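Local coordinates for putative 2,5-diketo-D-gluconic acid reductase B (Sinorhizobium meliloti, PDB 3UP8), which probably reduces methylglyoxal to hydroxyacetone with NADPH, as a member of the aldo/keto reductase family, at residues N33-G38 against F61-T66. Numbering follows the deposited sequence.
Sequences NIPALG and FRHVDT
The imidazole of His63 has the CA of Gly38 over one face, a CH-pi contact 3.8 Å from CA to the ring centroid, and Pro35 O at its edge. ND1 donates to that oxygen across 3.1 Å, meeting a lone pair in the carbonyl plane, with the oxygen 16° out of the ring plane. Ile34 CG2 comes in obliquely on His63 CE1 at 3.5 Å, while the CB and CG of Pro35 pack against His63 CB. The ring gets there because its CG stands anti to the backbone N (chi1 169°), which carries the ring in between Pro35 O and Gly38 CA. Phe61 turns an edge to Gly38, with CE1 3.6 Å from Gly38 C; Leu37 CG and CD2 pack against Phe61 CE1 and CZ. Between the backbones a water donates to Leu37 O and accepts from Arg62 N, both at 2.8 Å, bridging the start of two neighbouring parallel strands, 37-40 and 63-65, of the TIM barrel; helix 46-59 makes the beta-alpha-beta crossover between them. Replacing His63 with a leucine would probably leave Pro35 O without its donor and Gly38 CA without a flat face to rest on. Because ND1 carries the hydrogen given to Pro35 O, and Phe91 meets the imidazole edge-to-face, this buried ring is probably held against flipping, and it ties strand 34-35 to the barrel wall.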
ATOM      1  N   ASN A  33      -6.226  -3.796  10.566  1.00 19.81           N
ATOM      2  CA  ASN A  33      -6.995  -2.538  10.498  1.00 19.04           C
ATOM      3  C   ASN A  33      -6.272  -1.339   9.898  1.00 17.73           C
ATOM      4  O   ASN A  33      -5.918  -0.368  10.578  1.00 17.68           O
ATOM      5  CB  ASN A  33      -7.556  -2.190  11.862  1.00 19.65           C
ATOM      6  CG  ASN A  33      -8.566  -3.170  12.291  1.00 22.04           C
ATOM      7  OD1 ASN A  33      -9.600  -3.335  11.627  1.00 24.60           O
ATOM      8  ND2 ASN A  33      -8.268  -3.891  13.371  1.00 24.69           N
ATOM      9  N   ILE A  34      -6.085  -1.426   8.600  1.00 16.87           N
ATOM     10  CA  ILE A  34      -5.243  -0.518   7.877  1.00 16.16           C
ATOM     11  C   ILE A  34      -6.147   0.591   7.345  1.00 15.90           C
ATOM     12  O   ILE A  34      -7.163   0.293   6.708  1.00 16.22           O
ATOM     13  CB  ILE A  34      -4.558  -1.264   6.732  1.00 15.92           C
ATOM     14  CG1 ILE A  34      -3.726  -2.432   7.293  1.00 16.74           C
ATOM     15  CG2 ILE A  34      -3.708  -0.297   5.876  1.00 15.56           C
ATOM     16  CD1 ILE A  34      -3.059  -3.291   6.231  1.00 16.75           C
ATOM     17  N   PRO A  35      -5.800   1.868   7.621  1.00 15.61           N
ATOM     18  CA  PRO A  35      -6.613   2.962   7.062  1.00 15.31           C
ATOM     19  C   PRO A  35      -6.693   2.869   5.528  1.00 15.00           C
ATOM     20  O   PRO A  35      -5.673   2.683   4.874  1.00 14.52           O
ATOM     21  CB  PRO A  35      -5.867   4.232   7.510  1.00 14.96           C
ATOM     22  CG  PRO A  35      -5.070   3.814   8.701  1.00 15.23           C
ATOM     23  CD  PRO A  35      -4.683   2.373   8.442  1.00 15.30           C
ATOM     24  N   ALA A  36      -7.901   2.979   4.974  1.00 15.02           N
ATOM     25  CA  ALA A  36      -8.142   2.730   3.536  1.00 14.78           C
ATOM     26  C   ALA A  36      -7.311   3.598   2.585  1.00 15.44           C
ATOM     27  O   ALA A  36      -7.012   3.178   1.465  1.00 15.16           O
ATOM     28  CB  ALA A  36      -9.630   2.847   3.203  1.00 14.82           C
ATOM     29  N   LEU A  37      -6.942   4.801   3.024  1.00 15.26           N
ATOM     30  CA  LEU A  37      -6.106   5.661   2.212  1.00 16.48           C
ATOM     31  C   LEU A  37      -4.810   5.943   2.951  1.00 16.77           C
ATOM     32  O   LEU A  37      -4.818   6.352   4.110  1.00 17.29           O
ATOM     33  CB  LEU A  37      -6.824   6.973   1.858  1.00 16.74           C
ATOM     34  CG  LEU A  37      -6.001   8.088   1.173  1.00 17.84           C
ATOM     35  CD1 LEU A  37      -5.586   7.691  -0.243  1.00 17.60           C
ATOM     36  CD2 LEU A  37      -6.827   9.370   1.150  1.00 19.48           C
ATOM     37  N   GLY A  38      -3.703   5.712   2.262  1.00 17.22           N
ATOM     38  CA  GLY A  38      -2.390   5.901   2.824  1.00 17.15           C
ATOM     39  C   GLY A  38      -1.573   6.847   1.982  1.00 17.39           C
ATOM     40  O   GLY A  38      -1.827   7.017   0.787  1.00 17.15           O
ATOM     41  N   PHE A  61      -4.231  12.513   7.125  1.00 21.38           N
ATOM     42  CA  PHE A  61      -3.638  11.206   6.778  1.00 20.85           C
ATOM     43  C   PHE A  61      -3.110  10.549   8.037  1.00 20.22           C
ATOM     44  O   PHE A  61      -2.459  11.208   8.846  1.00 19.58           O
ATOM     45  CB  PHE A  61      -2.463  11.362   5.813  1.00 20.88           C
ATOM     46  CG  PHE A  61      -2.847  11.326   4.373  1.00 21.72           C
ATOM     47  CD1 PHE A  61      -2.793  10.128   3.656  1.00 22.34           C
ATOM     48  CD2 PHE A  61      -3.252  12.486   3.721  1.00 22.66           C
ATOM     49  CE1 PHE A  61      -3.147  10.096   2.302  1.00 22.44           C
ATOM     50  CE2 PHE A  61      -3.609  12.461   2.379  1.00 23.04           C
ATOM     51  CZ  PHE A  61      -3.557  11.271   1.667  1.00 23.13           C
ATOM     52  N   ARG A  62      -3.397   9.257   8.200  1.00 19.60           N
ATOM     53  CA  ARG A  62      -2.927   8.512   9.374  1.00 19.63           C
ATOM     54  C   ARG A  62      -2.265   7.182   9.007  1.00 19.18           C
ATOM     55  O   ARG A  62      -2.064   6.321   9.864  1.00 20.64           O
ATOM     56  CB  ARG A  62      -4.084   8.257  10.336  1.00 19.98           C
ATOM     57  CG  ARG A  62      -4.642   9.500  11.026  1.00 22.10           C
ATOM     58  CD  ARG A  62      -3.621  10.142  11.977  1.00 23.71           C
ATOM     59  NE  ARG A  62      -4.188  11.312  12.638  1.00 25.55           N
ATOM     60  CZ  ARG A  62      -4.132  12.553  12.162  1.00 26.04           C
ATOM     61  NH1 ARG A  62      -3.522  12.806  11.019  1.00 26.14           N
ATOM     62  NH2 ARG A  62      -4.697  13.547  12.838  1.00 27.88           N
ATOM     63  N   HIS A  63      -1.954   7.010   7.729  1.00 17.19           N
ATOM     64  CA  HIS A  63      -1.325   5.806   7.229  1.00 15.82           C
ATOM     65  C   HIS A  63      -0.189   6.308   6.361  1.00 14.56           C
ATOM     66  O   HIS A  63      -0.397   7.096   5.452  1.00 14.05           O
ATOM     67  CB  HIS A  63      -2.373   4.973   6.455  1.00 14.89           C
ATOM     68  CG  HIS A  63      -1.814   3.827   5.670  1.00 15.62           C
ATOM     69  ND1 HIS A  63      -2.599   3.062   4.831  1.00 14.32           N
ATOM     70  CD2 HIS A  63      -0.560   3.326   5.571  1.00 15.58           C
ATOM     71  CE1 HIS A  63      -1.852   2.144   4.248  1.00 17.48           C
ATOM     72  NE2 HIS A  63      -0.614   2.274   4.688  1.00 17.36           N
ATOM     73  N   VAL A  64       1.033   5.915   6.700  1.00 13.77           N
ATOM     74  CA  VAL A  64       2.205   6.310   5.929  1.00 13.81           C
ATOM     75  C   VAL A  64       2.959   5.052   5.503  1.00 13.93           C
ATOM     76  O   VAL A  64       3.211   4.178   6.329  1.00 13.62           O
ATOM     77  CB  VAL A  64       3.165   7.224   6.732  1.00 13.21           C
ATOM     78  CG1 VAL A  64       4.356   7.611   5.866  1.00 12.07           C
ATOM     79  CG2 VAL A  64       2.431   8.494   7.230  1.00 13.53           C
ATOM     80  N   ASP A  65       3.287   4.982   4.214  1.00 14.02           N
ATOM     81  CA  ASP A  65       3.933   3.815   3.617  1.00 14.81           C
ATOM     82  C   ASP A  65       5.296   4.137   3.015  1.00 14.60           C
ATOM     83  O   ASP A  65       5.425   5.022   2.154  1.00 15.51           O
ATOM     84  CB  ASP A  65       3.019   3.197   2.557  1.00 15.38           C
ATOM     85  CG  ASP A  65       3.614   1.955   1.929  1.00 16.06           C
ATOM     86  OD1 ASP A  65       4.481   2.100   1.027  1.00 16.98           O
ATOM     87  OD2 ASP A  65       3.200   0.843   2.332  1.00 17.22           O
ATOM     88  N   THR A  66       6.314   3.393   3.448  1.00 14.43           N
ATOM     89  CA  THR A  66       7.684   3.576   2.955  1.00 13.21           C
ATOM     90  C   THR A  66       8.366   2.203   2.759  1.00 13.22           C
ATOM     91  O   THR A  66       7.692   1.165   2.827  1.00 12.69           O
ATOM     92  CB  THR A  66       8.474   4.552   3.886  1.00 13.45           C
ATOM     93  OG1 THR A  66       9.744   4.886   3.307  1.00 13.94           O
ATOM     94  CG2 THR A  66       8.660   3.951   5.292  1.00 14.02           C
TER
HETATM   95  O   HOH W   1      -4.927   7.691   6.523  1.00 18.62           O